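Long-range contact in Pre-mRNA-processing-splicing factor 8 (Cryptococcus neoformans var. grubii serotype A, PDB 6MX6), which is an intein that probably excises itself from the spliceosomal protein Prp8 and ligates the flanking segments by protein splicing: residues A[52-57]-A[140-145]. Residues are numbered along the deposited sequence; the frame is centred on the assembly and turned at random.
Sequences YRIKTH and LHINSI
A classic beta bulge interrupts the antiparallel pairing of strands 52-56 and 139-147 in the six-stranded sheet of this Hint-family intein, with N143 and S144 both facing K55. The carbonyl oxygen of K55 takes two backbone bonds, from N143 N at 2.7 Å, lying in the carbonyl plane, and from S144 N at 3.1 Å, tilted out of it; K55 N in turn donates to S144 O almost straight (169°). Beyond the bulge the register has moved by one, and H57 N bonds to H141 O at 2.9 Å. On the face carrying I54 and I145 these two lie side by side, CG1 of I54 pressed to 3.5 Å from CD1 of I145, while CG2 of I54 reaches CD1 of I142 at 3.9 Å. Helix 103-108 meets I145 through V107 and I142 through F106, while I54 packs on L71 of strand 70-76. On the face of K55 and S144, S144 OG rests 3.5 Å from K55 CB, and a water links OG to R53 O; the K55 amine goes to D62 in a salt bridge. The side chain of N143 crosses that of H57 at about a right angle, its CB over one imidazole face, 3.9 Å from the ring centroid, in a CH-pi contact.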
loop_
_atom_site.group_PDB
_atom_site.type_symbol
_atom_site.label_atom_id
_atom_site.label_comp_id
_atom_site.label_asym_id
_atom_site.label_seq_id
_atom_site.Cartn_x
_atom_site.Cartn_y
_atom_site.Cartn_z
ATOM N N TYR A 52 -1.643 -9.676 -6.439
ATOM C CA TYR A 52 -2.754 -8.919 -6.989
ATOM C C TYR A 52 -2.234 -7.589 -7.500
ATOM O O TYR A 52 -1.464 -6.919 -6.805
ATOM C CB TYR A 52 -3.831 -8.676 -5.935
ATOM C CG TYR A 52 -4.684 -9.892 -5.742
ATOM C CD1 TYR A 52 -4.282 -10.915 -4.893
ATOM C CD2 TYR A 52 -5.860 -10.040 -6.440
ATOM C CE1 TYR A 52 -5.059 -12.049 -4.734
ATOM C CE2 TYR A 52 -6.645 -11.162 -6.291
ATOM C CZ TYR A 52 -6.244 -12.160 -5.436
ATOM O OH TYR A 52 -7.038 -13.268 -5.303
ATOM N N ARG A 53 -2.660 -7.218 -8.706
ATOM C CA ARG A 53 -2.336 -5.927 -9.305
ATOM C C ARG A 53 -3.545 -5.010 -9.173
ATOM O O ARG A 53 -4.643 -5.351 -9.632
ATOM C CB ARG A 53 -1.942 -6.090 -10.775
ATOM C CG ARG A 53 -1.632 -4.758 -11.478
ATOM C CD ARG A 53 -1.137 -4.957 -12.902
ATOM N NE ARG A 53 0.085 -5.753 -12.896
ATOM C CZ ARG A 53 1.307 -5.245 -12.788
ATOM N NH1 ARG A 53 1.480 -3.927 -12.724
ATOM N NH2 ARG A 53 2.363 -6.056 -12.758
ATOM N N ILE A 54 -3.338 -3.851 -8.552
ATOM C CA ILE A 54 -4.359 -2.826 -8.381
ATOM C C ILE A 54 -4.007 -1.668 -9.297
ATOM O O ILE A 54 -2.907 -1.098 -9.200
ATOM C CB ILE A 54 -4.457 -2.360 -6.921
ATOM C CG1 ILE A 54 -4.765 -3.550 -6.020
ATOM C CG2 ILE A 54 -5.541 -1.281 -6.784
ATOM C CD1 ILE A 54 -4.575 -3.271 -4.532
ATOM N N LYS A 55 -4.937 -1.328 -10.193
ATOM C CA LYS A 55 -4.805 -0.195 -11.101
ATOM C C LYS A 55 -5.853 0.854 -10.768
ATOM O O LYS A 55 -7.028 0.525 -10.552
ATOM C CB LYS A 55 -4.993 -0.616 -12.564
ATOM C CG LYS A 55 -3.965 -1.598 -13.110
ATOM C CD LYS A 55 -4.282 -1.909 -14.566
ATOM C CE LYS A 55 -3.029 -2.180 -15.380
ATOM N NZ LYS A 55 -2.110 -1.018 -15.392
ATOM N N THR A 56 -5.428 2.118 -10.794
ATOM C CA THR A 56 -6.300 3.250 -10.529
ATOM C C THR A 56 -6.704 3.924 -11.836
ATOM O O THR A 56 -6.045 3.783 -12.867
ATOM C CB THR A 56 -5.610 4.262 -9.605
ATOM O OG1 THR A 56 -4.330 4.624 -10.143
ATOM C CG2 THR A 56 -5.418 3.658 -8.198
ATOM N N HIS A 57 -7.827 4.637 -11.783
ATOM C CA HIS A 57 -8.178 5.534 -12.881
ATOM C C HIS A 57 -7.092 6.575 -13.085
ATOM O O HIS A 57 -6.705 6.873 -14.224
ATOM C CB HIS A 57 -9.509 6.231 -12.588
ATOM C CG HIS A 57 -10.702 5.343 -12.712
ATOM N ND1 HIS A 57 -11.529 5.359 -13.814
ATOM C CD2 HIS A 57 -11.216 4.421 -11.867
ATOM C CE1 HIS A 57 -12.503 4.481 -13.643
ATOM N NE2 HIS A 57 -12.334 3.897 -12.470
ATOM N N LEU A 140 -7.866 8.302 -4.612
ATOM C CA LEU A 140 -7.620 7.561 -5.838
ATOM C C LEU A 140 -8.701 6.504 -6.000
ATOM O O LEU A 140 -9.026 5.786 -5.049
ATOM C CB LEU A 140 -6.234 6.910 -5.816
ATOM C CG LEU A 140 -5.097 7.857 -5.461
ATOM C CD1 LEU A 140 -3.817 7.071 -5.285
ATOM C CD2 LEU A 140 -4.938 8.912 -6.544
ATOM N N HIS A 141 -9.241 6.402 -7.206
ATOM C CA HIS A 141 -10.334 5.498 -7.508
ATOM C C HIS A 141 -9.751 4.253 -8.157
ATOM O O HIS A 141 -9.024 4.351 -9.150
ATOM C CB HIS A 141 -11.346 6.179 -8.429
ATOM C CG HIS A 141 -11.866 7.474 -7.886
ATOM N ND1 HIS A 141 -11.175 8.663 -8.004
ATOM C CD2 HIS A 141 -12.996 7.761 -7.199
ATOM C CE1 HIS A 141 -11.864 9.628 -7.422
ATOM N NE2 HIS A 141 -12.972 9.107 -6.924
ATOM N N ILE A 142 -10.053 3.096 -7.594
ATOM C CA ILE A 142 -9.540 1.848 -8.137
ATOM C C ILE A 142 -10.331 1.489 -9.389
ATOM O O ILE A 142 -11.566 1.444 -9.369
ATOM C CB ILE A 142 -9.611 0.734 -7.083
ATOM C CG1 ILE A 142 -8.644 1.058 -5.944
ATOM C CG2 ILE A 142 -9.283 -0.607 -7.707
ATOM C CD1 ILE A 142 -8.632 0.016 -4.854
ATOM N N ASN A 143 -9.620 1.235 -10.482
ATOM C CA ASN A 143 -10.255 0.817 -11.724
ATOM C C ASN A 143 -10.288 -0.696 -11.872
ATOM O O ASN A 143 -11.258 -1.241 -12.409
ATOM C CB ASN A 143 -9.533 1.436 -12.925
ATOM C CG ASN A 143 -10.267 1.193 -14.232
ATOM O OD1 ASN A 143 -11.476 1.419 -14.332
ATOM N ND2 ASN A 143 -9.539 0.721 -15.237
ATOM N N SER A 144 -9.254 -1.395 -11.413
ATOM C CA SER A 144 -9.272 -2.847 -11.524
ATOM C C SER A 144 -8.387 -3.447 -10.449
ATOM O O SER A 144 -7.434 -2.820 -9.986
ATOM C CB SER A 144 -8.816 -3.331 -12.910
ATOM O OG SER A 144 -7.496 -2.910 -13.195
ATOM N N ILE A 145 -8.718 -4.671 -10.049
ATOM C CA ILE A 145 -7.872 -5.424 -9.136
ATOM C C ILE A 145 -7.926 -6.869 -9.601
ATOM O O ILE A 145 -9.014 -7.442 -9.730
ATOM C CB ILE A 145 -8.296 -5.277 -7.658
ATOM C CG1 ILE A 145 -7.360 -6.083 -6.745
ATOM C CG2 ILE A 145 -9.765 -5.655 -7.449
ATOM C CD1 ILE A 145 -7.434 -5.684 -5.269
HETATM O O HOH W 1 -5.704 -4.853 -12.145
#